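Local coordinates for protein 8-demethyl-8-aminoriboflavin-5'-phosphate synthase (Streptomyces davawensis, PDB 5MLD) that catalyses the replacement of the C-8 methyl group of FMN by an amino group taken from glutamate, a key step in making the antibiotic roseoflavin, at residues 13-18 and 44-49; 157-162 and 189-194; 228-233 and 247-252. All coordinates share one frame; numbering follows the deposited sequence.

Contact 1 of 3, residues 13-18 and 44-49. With 8DP (8-demethyl-8-aminoriboflavin-5'-phosphate), chain I.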
loop_
_atom_site.group_PDB
_atom_site.type_symbol
_atom_site.label_atom_id
_atom_site.label_comp_id
_atom_site.label_asym_id
_atom_site.label_seq_id
_atom_site.Cartn_x
_atom_site.Cartn_y
_atom_site.Cartn_z
ATOM N N ARG A 13 -10.218 21.359 -5.611
ATOM C CA ARG A 13 -10.539 22.673 -6.154
ATOM C C ARG A 13 -12.052 22.886 -6.144
ATOM O O ARG A 13 -12.811 22.029 -6.599
ATOM C CB ARG A 13 -9.955 22.839 -7.558
ATOM C CG ARG A 13 -10.610 22.003 -8.653
ATOM C CD ARG A 13 -9.697 21.869 -9.863
ATOM N NE ARG A 13 -8.651 20.892 -9.613
ATOM C CZ ARG A 13 -7.376 21.171 -9.360
ATOM N NH1 ARG A 13 -6.946 22.431 -9.323
ATOM N NH2 ARG A 13 -6.529 20.169 -9.133
ATOM N N ARG A 14 -12.473 24.033 -5.614
ATOM C CA ARG A 14 -13.886 24.369 -5.472
ATOM C C ARG A 14 -14.536 24.630 -6.830
ATOM O O ARG A 14 -13.918 25.205 -7.728
ATOM C CB ARG A 14 -14.006 25.611 -4.574
ATOM C CG ARG A 14 -15.416 26.201 -4.404
ATOM C CD ARG A 14 -15.437 27.309 -3.307
ATOM N NE ARG A 14 -15.164 26.778 -1.969
ATOM C CZ ARG A 14 -16.100 26.289 -1.162
ATOM N NH1 ARG A 14 -17.368 26.271 -1.556
ATOM N NH2 ARG A 14 -15.779 25.811 0.034
ATOM N N SER A 15 -15.799 24.218 -6.983
ATOM C CA SER A 15 -16.520 24.501 -8.227
ATOM C C SER A 15 -16.582 26.012 -8.457
ATOM O O SER A 15 -16.749 26.783 -7.503
ATOM C CB SER A 15 -17.949 23.938 -8.200
ATOM O OG SER A 15 -17.942 22.539 -7.990
ATOM N N PRO A 16 -16.522 26.437 -9.723
ATOM C CA PRO A 16 -16.514 25.632 -10.958
ATOM C C PRO A 16 -15.128 25.351 -11.546
ATOM O O PRO A 16 -15.042 25.085 -12.738
ATOM C CB PRO A 16 -17.311 26.508 -11.926
ATOM C CG PRO A 16 -16.879 27.906 -11.530
ATOM C CD PRO A 16 -16.757 27.865 -10.009
ATOM N N SER A 17 -14.062 25.430 -10.751
ATOM C CA SER A 17 -12.737 25.225 -11.317
ATOM C C SER A 17 -12.689 23.876 -12.017
ATOM O O SER A 17 -13.300 22.909 -11.568
ATOM C CB SER A 17 -11.664 25.312 -10.233
ATOM O OG SER A 17 -11.626 26.616 -9.695
ATOM N N ARG A 18 -12.007 23.831 -13.154
ATOM C CA ARG A 18 -12.043 22.640 -13.988
ATOM C C ARG A 18 -11.265 21.509 -13.327
ATOM O O ARG A 18 -10.118 21.690 -12.915
ATOM C CB ARG A 18 -11.478 22.963 -15.369
ATOM C CG ARG A 18 -11.769 21.874 -16.389
ATOM C CD ARG A 18 -11.421 22.332 -17.803
ATOM N NE ARG A 18 -10.229 23.184 -17.846
ATOM C CZ ARG A 18 -9.540 23.469 -18.956
ATOM N NH1 ARG A 18 -9.912 22.951 -20.119
ATOM N NH2 ARG A 18 -8.474 24.267 -18.903
ATOM N N VAL A 44 -17.362 17.281 -3.038
ATOM C CA VAL A 44 -17.466 17.358 -1.590
ATOM C C VAL A 44 -16.749 18.588 -1.043
ATOM O O VAL A 44 -17.174 19.146 -0.026
ATOM C CB VAL A 44 -16.942 16.055 -0.947
ATOM C CG1 VAL A 44 -17.715 14.850 -1.478
ATOM C CG2 VAL A 44 -15.474 15.870 -1.232
ATOM N N ILE A 45 -15.689 19.054 -1.714
ATOM C CA ILE A 45 -14.946 20.216 -1.229
ATOM C C ILE A 45 -15.787 21.488 -1.291
ATOM O O ILE A 45 -15.464 22.476 -0.616
ATOM C CB ILE A 45 -13.622 20.383 -2.012
ATOM C CG1 ILE A 45 -12.635 21.270 -1.249
ATOM C CG2 ILE A 45 -13.842 20.960 -3.411
ATOM C CD1 ILE A 45 -12.026 20.610 -0.057
ATOM N N ASP A 46 -16.863 21.502 -2.082
ATOM C CA ASP A 46 -17.731 22.676 -2.106
ATOM C C ASP A 46 -18.507 22.840 -0.819
ATOM O O ASP A 46 -19.091 23.904 -0.593
ATOM C CB ASP A 46 -18.765 22.593 -3.226
ATOM C CG ASP A 46 -18.151 22.661 -4.608
ATOM O OD1 ASP A 46 -16.980 23.080 -4.741
ATOM O OD2 ASP A 46 -18.853 22.280 -5.563
ATOM N N HIS A 47 -18.549 21.804 0.001
ATOM C CA HIS A 47 -19.425 21.748 1.155
ATOM C C HIS A 47 -18.634 21.808 2.451
ATOM O O HIS A 47 -17.498 21.334 2.533
ATOM C CB HIS A 47 -20.257 20.474 1.097
ATOM C CG HIS A 47 -21.160 20.438 -0.087
ATOM N ND1 HIS A 47 -22.395 21.051 -0.092
ATOM C CD2 HIS A 47 -20.980 19.931 -1.330
ATOM C CE1 HIS A 47 -22.950 20.898 -1.284
ATOM N NE2 HIS A 47 -22.116 20.215 -2.047
ATOM N N ASP A 48 -19.269 22.388 3.468
ATOM C CA ASP A 48 -18.632 22.616 4.757
ATOM C C ASP A 48 -18.747 21.343 5.585
ATOM O O ASP A 48 -19.778 21.081 6.200
ATOM C CB ASP A 48 -19.286 23.809 5.443
ATOM C CG ASP A 48 -18.680 24.120 6.785
ATOM O OD1 ASP A 48 -17.494 23.796 7.008
ATOM O OD2 ASP A 48 -19.404 24.689 7.625
ATOM N N ILE A 49 -17.670 20.556 5.618
ATOM C CA ILE A 49 -17.621 19.295 6.356
ATOM C C ILE A 49 -16.509 19.398 7.391
ATOM O O ILE A 49 -15.334 19.499 7.024
ATOM C CB ILE A 49 -17.362 18.101 5.422
ATOM C CG1 ILE A 49 -18.398 18.019 4.292
ATOM C CG2 ILE A 49 -17.257 16.802 6.226
ATOM C CD1 ILE A 49 -19.809 17.849 4.739
HETATM C C4 8DP I . -2.941 14.590 -9.554
HETATM C C5 8DP I . -1.426 14.784 -9.692
HETATM C C8 8DP I . -0.885 17.138 -6.181
HETATM N N3 8DP I . 0.271 13.144 -6.081
HETATM C C2 8DP I . -4.900 15.572 -10.918
HETATM N N2 8DP I . -1.270 18.527 -6.150
HETATM N N1 8DP I . -0.800 14.220 -8.424
HETATM C C6 8DP I . -0.669 14.989 -7.314
HETATM O O6 8DP I . -3.171 16.945 -10.126
HETATM N N4 8DP I . -0.549 12.132 -9.474
HETATM C C12 8DP I . -0.105 14.448 -6.138
HETATM C C13 8DP I . -0.420 12.917 -8.376
HETATM C C14 8DP I . 0.111 12.379 -7.196
HETATM C C15 8DP I . 0.486 11.029 -7.206
HETATM C C16 8DP I . -0.184 10.866 -9.436
HETATM C C1 8DP I . -5.984 16.625 -10.664
HETATM C C3 8DP I . -3.877 15.783 -9.802
HETATM C C7 8DP I . -1.038 16.359 -7.345
HETATM C C9 8DP I . -0.322 16.565 -5.003
HETATM O O1 8DP I . -9.857 16.533 -10.401
HETATM P P1 8DP I . -8.463 17.181 -10.254
HETATM O O2 8DP I . -8.304 18.317 -11.325
HETATM O O3 8DP I . -8.242 17.734 -8.852
HETATM O O4 8DP I . -7.347 16.060 -10.582
HETATM O O5 8DP I . -5.494 14.322 -10.936
HETATM O O7 8DP I . -3.455 13.499 -9.243
HETATM C C10 8DP I . -0.144 17.388 -3.746
HETATM C C11 8DP I . 0.048 15.244 -4.993
HETATM O O8 8DP I . 1.011 10.423 -6.065
HETATM N N5 8DP I . 0.325 10.307 -8.322
HETATM O O9 8DP I . -0.321 10.021 -10.566
#
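Asp46 receives Ser15 with both of its carboxylate oxygens, and this pair of hydrogen bonds is the compact part of the contact. The backbone N of Ser15 donates to Asp46 OD1 over 2.8 Å in a nearly straight bond (169° at the hydrogen), meeting that oxygen on its syn side and somewhat out of the carboxylate plane. Ser15 OG donates to Asp46 OD2 at 2.6 Å, on the syn lone pair. With chi1 of -58°, OG lies beside its own backbone N, which lets one serine offer two donors to one carboxylate and so fixes the rotation of the Asp46 carboxylate. Behind them, Ile45 CG2 rests on the carbonyl oxygen of Arg13 at 3.5 Å.

The looser side belongs to Arg14. Arg14 CG runs past Asp46 OD1 at 3.5 Å; the chain then bends at its third torsion and lays one guanidinium face over Asp46 CA and the Ile45 carbonyl. Arg14 NH1 donates to Asp46 O at 3.1 Å, but it sits above the carbonyl plane, the oxygen is tilted out of the guanidinium plane, and the bond is bent to 137°, unlike the short, straight pair at Ser15. The stronger polar partner of this arginine is Glu52 of the second subunit, which forms a salt bridge with NH2.

Arg13 turns the other way, to the flavin phosphate: NH2 donates to O3 of the bound product at 3.0 Å in the guanidinium plane, and NE reaches the same oxygen at 3.3 Å. This FMN-binding residue also matters for positioning the donor glutamate, and its NH1 pairs with Asp58 of the second subunit. The contact thus joins the phosphate-binding loop between strand 4-9 and helix 20-34 to the 3-10 turn that follows the neighbouring parallel strand 38-43.

Contact 2 of 3, residues 157-162 and 189-194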
loop_
_atom_site.group_PDB
_atom_site.type_symbol
_atom_site.label_atom_id
_atom_site.label_comp_id
_atom_site.label_asym_id
_atom_site.label_seq_id
_atom_site.Cartn_x
_atom_site.Cartn_y
_atom_site.Cartn_z
ATOM N N PRO A 157 -17.989 -5.381 -7.256
ATOM C CA PRO A 157 -18.018 -6.285 -8.396
ATOM C C PRO A 157 -16.636 -6.386 -9.013
ATOM O O PRO A 157 -15.727 -5.643 -8.613
ATOM C CB PRO A 157 -19.012 -5.604 -9.352
ATOM C CG PRO A 157 -18.858 -4.143 -9.051
ATOM C CD PRO A 157 -18.444 -4.021 -7.602
ATOM N N PRO A 158 -16.423 -7.286 -9.969
ATOM C CA PRO A 158 -15.154 -7.279 -10.701
ATOM C C PRO A 158 -15.025 -6.026 -11.540
ATOM O O PRO A 158 -16.018 -5.417 -11.950
ATOM C CB PRO A 158 -15.245 -8.514 -11.600
ATOM C CG PRO A 158 -16.711 -8.713 -11.783
ATOM C CD PRO A 158 -17.317 -8.353 -10.456
ATOM N N ASN A 159 -13.771 -5.640 -11.776
ATOM C CA ASN A 159 -13.439 -4.499 -12.621
ATOM C C ASN A 159 -14.203 -3.253 -12.174
ATOM O O ASN A 159 -14.788 -2.519 -12.972
ATOM C CB ASN A 159 -13.693 -4.850 -14.087
ATOM C CG ASN A 159 -12.901 -6.084 -14.523
ATOM O OD1 ASN A 159 -13.470 -7.129 -14.809
ATOM N ND2 ASN A 159 -11.575 -5.969 -14.531
ATOM N N ALA A 160 -14.203 -3.028 -10.863
ATOM C CA ALA A 160 -14.971 -1.948 -10.267
ATOM C C ALA A 160 -14.224 -0.623 -10.207
ATOM O O ALA A 160 -14.815 0.361 -9.758
ATOM C CB ALA A 160 -15.396 -2.329 -8.852
ATOM N N ALA A 161 -12.952 -0.569 -10.620
ATOM C CA ALA A 161 -12.140 0.644 -10.518
ATOM C C ALA A 161 -11.645 1.047 -11.900
ATOM O O ALA A 161 -10.896 0.292 -12.533
ATOM C CB ALA A 161 -10.954 0.423 -9.581
ATOM N N ALA A 162 -12.058 2.232 -12.365
ATOM C CA ALA A 162 -11.620 2.788 -13.639
ATOM C C ALA A 162 -10.783 4.039 -13.393
ATOM O O ALA A 162 -11.044 4.790 -12.452
ATOM C CB ALA A 162 -12.812 3.139 -14.525
ATOM N N ILE A 189 -14.192 2.360 -17.620
ATOM C CA ILE A 189 -15.385 3.036 -17.108
ATOM C C ILE A 189 -16.632 2.236 -17.465
ATOM O O ILE A 189 -17.526 2.030 -16.628
ATOM C CB ILE A 189 -15.461 4.480 -17.641
ATOM C CG1 ILE A 189 -14.355 5.337 -17.011
ATOM C CG2 ILE A 189 -16.808 5.099 -17.315
ATOM C CD1 ILE A 189 -14.270 6.744 -17.608
ATOM N N ARG A 190 -16.686 1.732 -18.696
ATOM C CA ARG A 190 -17.851 0.959 -19.135
ATOM C C ARG A 190 -17.993 -0.352 -18.364
ATOM O O ARG A 190 -19.113 -0.719 -17.973
ATOM C CB ARG A 190 -17.776 0.700 -20.636
ATOM C CG ARG A 190 -18.016 1.972 -21.477
ATOM C CD ARG A 190 -17.854 1.727 -22.993
ATOM N NE ARG A 190 -18.229 2.908 -23.774
ATOM C CZ ARG A 190 -19.475 3.215 -24.135
ATOM N NH1 ARG A 190 -20.489 2.415 -23.808
ATOM N NH2 ARG A 190 -19.708 4.316 -24.846
ATOM N N PHE A 191 -16.882 -1.066 -18.143
ATOM C CA PHE A 191 -16.894 -2.254 -17.286
ATOM C C PHE A 191 -17.491 -1.914 -15.928
ATOM O O PHE A 191 -18.381 -2.607 -15.415
ATOM C CB PHE A 191 -15.467 -2.796 -17.065
ATOM C CG PHE A 191 -14.788 -3.397 -18.281
ATOM C CD1 PHE A 191 -15.411 -3.484 -19.515
ATOM C CD2 PHE A 191 -13.496 -3.895 -18.154
ATOM C CE1 PHE A 191 -14.756 -4.042 -20.595
ATOM C CE2 PHE A 191 -12.827 -4.462 -19.226
ATOM C CZ PHE A 191 -13.456 -4.536 -20.453
ATOM N N MET A 192 -16.976 -0.850 -15.315
ATOM C CA MET A 192 -17.364 -0.515 -13.955
ATOM C C MET A 192 -18.849 -0.207 -13.868
ATOM O O MET A 192 -19.526 -0.670 -12.945
ATOM C CB MET A 192 -16.534 0.669 -13.462
ATOM C CG MET A 192 -16.739 1.023 -12.014
ATOM S SD MET A 192 -18.131 2.132 -11.730
ATOM C CE MET A 192 -17.810 3.464 -12.879
ATOM N N VAL A 193 -19.371 0.586 -14.812
ATOM C CA VAL A 193 -20.791 0.939 -14.769
ATOM C C VAL A 193 -21.660 -0.301 -14.970
ATOM O O VAL A 193 -22.647 -0.515 -14.250
ATOM C CB VAL A 193 -21.101 2.015 -15.819
ATOM C CG1 VAL A 193 -22.630 2.220 -15.940
ATOM C CG2 VAL A 193 -20.413 3.304 -15.422
ATOM N N ALA A 194 -21.315 -1.122 -15.958
ATOM C CA ALA A 194 -22.112 -2.319 -16.221
ATOM C C ALA A 194 -22.138 -3.238 -15.004
ATOM O O ALA A 194 -23.200 -3.756 -14.625
ATOM C CB ALA A 194 -21.569 -3.056 -17.444
#
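Met192 lies against the backbone of Asn159 and Ala160, and carbonyl groups provide the closest approaches between this loop and the helix. Asn159 O faces Met192 CA at 3.4 Å in a CA-H...O contact, with 126° at the hydrogen. Ala160 O comes to 3.0 Å from Met192 CG, a tight approach for a carbonyl oxygen and a methylene. The methionine CG stands anti to its backbone N (chi1 -174°), which sets it beside that carbonyl; bends at chi2 and chi3 then lead the sulfur and methyl away from the loop, and elsewhere the side chain packs on Leu130 and on Tyr32 of helix 20-34.

Apolar packing makes up the second group. Ala162 CB points at the helix and fits beside its backbone, 3.5 Å from Ile189 N and 3.7 Å from Ile189 CG1. The backbones are close here, with Ala162 CA and Ile189 CA 5.1 Å apart. Farther along the helix, Asn159 CB meets Phe191 CB at 4.0 Å and comes near CD2 of the ring.

Hydrogen bonding is absent between the two segments, and the polar end of Asn159 is satisfied across the subunit interface instead. Its OD1 bonds to Tyr123 OH of the third subunit and its ND2 to Arg151 O of the same subunit. Asn159 thereby combines a packing CB inside the chain with an amide that serves the tetramer.

The contact is buried packing, with the side chain of Ile189 about 13 Å from a bound flavin. It seats helix 183-205 on the start of strand 161-164, whose Ala162 forms backbone hydrogen bonds with strand 125-132, which runs parallel to it in the flavodoxin-like sheet.

Contact 3 of 3, residues 228-233 and 247-252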
loop_
_atom_site.group_PDB
_atom_site.type_symbol
_atom_site.label_atom_id
_atom_site.label_comp_id
_atom_site.label_asym_id
_atom_site.label_seq_id
_atom_site.Cartn_x
_atom_site.Cartn_y
_atom_site.Cartn_z
ATOM N N ALA A 228 -3.624 -11.899 26.057
ATOM C CA ALA A 228 -2.399 -11.695 26.819
ATOM C C ALA A 228 -1.295 -12.581 26.262
ATOM O O ALA A 228 -1.529 -13.753 25.956
ATOM C CB ALA A 228 -2.618 -11.981 28.310
ATOM N N ILE A 229 -0.098 -12.011 26.125
ATOM C CA ILE A 229 1.078 -12.752 25.681
ATOM C C ILE A 229 2.296 -12.187 26.395
ATOM O O ILE A 229 2.359 -10.992 26.692
ATOM C CB ILE A 229 1.290 -12.685 24.144
ATOM C CG1 ILE A 229 1.356 -11.232 23.671
ATOM C CG2 ILE A 229 0.230 -13.491 23.392
ATOM C CD1 ILE A 229 2.060 -11.069 22.325
ATOM N N ARG A 230 3.280 -13.056 26.653
ATOM C CA ARG A 230 4.560 -12.616 27.190
ATOM C C ARG A 230 5.444 -12.040 26.088
ATOM O O ARG A 230 5.362 -12.437 24.923
ATOM C CB ARG A 230 5.293 -13.775 27.866
ATOM C CG ARG A 230 4.551 -14.394 29.036
ATOM C CD ARG A 230 5.474 -15.316 29.827
ATOM N NE ARG A 230 4.740 -16.112 30.803
ATOM C CZ ARG A 230 4.498 -15.716 32.046
ATOM N NH1 ARG A 230 4.932 -14.529 32.458
ATOM N NH2 ARG A 230 3.825 -16.506 32.872
ATOM N N VAL A 231 6.309 -11.107 26.470
ATOM C CA VAL A 231 7.208 -10.422 25.547
ATOM C C VAL A 231 8.643 -10.735 25.943
ATOM O O VAL A 231 8.994 -10.669 27.127
ATOM C CB VAL A 231 6.971 -8.900 25.549
ATOM C CG1 VAL A 231 7.933 -8.202 24.621
ATOM C CG2 VAL A 231 5.540 -8.595 25.177
ATOM N N ASN A 232 9.471 -11.072 24.955
ATOM C CA ASN A 232 10.904 -11.218 25.184
ATOM C C ASN A 232 11.508 -9.821 25.221
ATOM O O ASN A 232 11.601 -9.154 24.188
ATOM C CB ASN A 232 11.540 -12.086 24.098
ATOM C CG ASN A 232 13.053 -12.229 24.259
ATOM O OD1 ASN A 232 13.650 -11.688 25.189
ATOM N ND2 ASN A 232 13.678 -12.979 23.348
ATOM N N VAL A 233 11.907 -9.369 26.413
ATOM C CA VAL A 233 12.443 -8.024 26.592
ATOM C C VAL A 233 13.964 -8.014 26.617
ATOM O O VAL A 233 14.569 -7.017 27.027
ATOM C CB VAL A 233 11.882 -7.373 27.864
ATOM C CG1 VAL A 233 10.387 -7.252 27.754
ATOM C CG2 VAL A 233 12.290 -8.193 29.113
ATOM N N GLY A 247 6.310 -19.022 27.588
ATOM C CA GLY A 247 5.355 -19.369 28.623
ATOM C C GLY A 247 4.038 -18.637 28.447
ATOM O O GLY A 247 4.026 -17.461 28.077
ATOM N N GLU A 248 2.917 -19.310 28.692
ATOM C CA GLU A 248 1.651 -18.607 28.587
ATOM C C GLU A 248 1.404 -17.765 29.840
ATOM O O GLU A 248 2.092 -17.890 30.858
ATOM C CB GLU A 248 0.503 -19.587 28.346
ATOM C CG GLU A 248 0.445 -20.764 29.298
ATOM C CD GLU A 248 -0.727 -21.682 28.995
ATOM O OE1 GLU A 248 -1.588 -21.293 28.174
ATOM O OE2 GLU A 248 -0.789 -22.790 29.575
ATOM N N VAL A 249 0.417 -16.874 29.740
ATOM C CA VAL A 249 0.057 -15.950 30.808
ATOM C C VAL A 249 -1.236 -16.432 31.450
ATOM O O VAL A 249 -2.119 -16.957 30.765
ATOM C CB VAL A 249 -0.112 -14.513 30.279
ATOM C CG1 VAL A 249 -0.323 -13.530 31.429
ATOM C CG2 VAL A 249 1.073 -14.111 29.423
ATOM N N LYS A 250 -1.343 -16.256 32.766
ATOM C CA LYS A 250 -2.585 -16.494 33.488
ATOM C C LYS A 250 -3.005 -15.203 34.183
ATOM O O LYS A 250 -2.164 -14.477 34.729
ATOM C CB LYS A 250 -2.445 -17.648 34.496
ATOM C CG LYS A 250 -1.441 -17.434 35.624
ATOM C CD LYS A 250 -1.560 -18.536 36.673
ATOM C CE LYS A 250 -2.877 -18.417 37.428
ATOM N NZ LYS A 250 -3.253 -16.999 37.673
ATOM N N VAL A 251 -4.306 -14.922 34.154
ATOM C CA VAL A 251 -4.850 -13.622 34.534
ATOM C C VAL A 251 -5.344 -13.671 35.974
ATOM O O VAL A 251 -5.972 -14.651 36.392
ATOM C CB VAL A 251 -5.972 -13.210 33.560
ATOM C CG1 VAL A 251 -6.837 -12.101 34.142
ATOM C CG2 VAL A 251 -5.365 -12.784 32.231
ATOM N N GLU A 252 -5.060 -12.597 36.726
ATOM C CA GLU A 252 -5.290 -12.413 38.162
ATOM C C GLU A 252 -6.288 -13.358 38.829
ATOM O O GLU A 252 -5.967 -14.520 39.104
ATOM C CB GLU A 252 -5.746 -10.974 38.419
ATOM C CG GLU A 252 -4.965 -10.258 39.512
ATOM C CD GLU A 252 -5.103 -10.910 40.870
ATOM O OE1 GLU A 252 -6.174 -11.483 41.156
ATOM O OE2 GLU A 252 -4.134 -10.849 41.654
HETATM O O HOH W 1 2.629 -15.924 26.161
#
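Ala228 opens the contact with its CB directed at Val249, where CB meets CB at 4.1 Å. Ile229 turns its side chain away from the other segment; its carbonyl carbon touches Val249 CG2 at 3.8 Å. Arg230, pointing across again as expected for alternation in a strand, makes the polar links, one through water and two direct. Arg230 N donates to a water at 3.0 Å, and this water donates to Gly247 O at 2.8 Å, so one solvent molecule bridges the segments. The side chain, extended from CG to NE, runs by Gly247 O, and Arg230 CG brushes Val249 CG2 at 3.5 Å. At its end two weak, bent hydrogen bonds converge on Glu248 O, from Arg230 NH2 at 3.0 Å and from Arg230 NE at 3.2 Å. Val249 CA lies over one face of the guanidinium. At phi 103° and psi 140°, a side chain on Gly247 would press on the preceding carbonyl oxygen, and Arg230 NE lies close to the same place.

This surface contact lays the C-terminal tail along strand 226-230, whose residues Ala228, Ile229 and Arg230 form an antiparallel ladder with a strand of the fourth subunit, so that the sheet continues across the interface.

The three contacts follow one another along the chain, each closing before the next begins. Contacts 1 and 2 belong to the flavodoxin-like body, their centres 26 Å apart and their nearest atoms about 15 Å apart. They share its sheet: contact 1 lies in loops after the parallel strands 4-9 and 38-43, contact 2 at strand 161-164 under helix 183-205. Contact 3 lies on the opposite side of the chain's centre, 52 Å from contact 1 and 48 Å from contact 2 between centres, on strand 226-230 and the C-terminal tail. All three reach other subunits, so the phosphate-binding loop, the sheet-helix packing and the outlying strand each take part in the homotetramer.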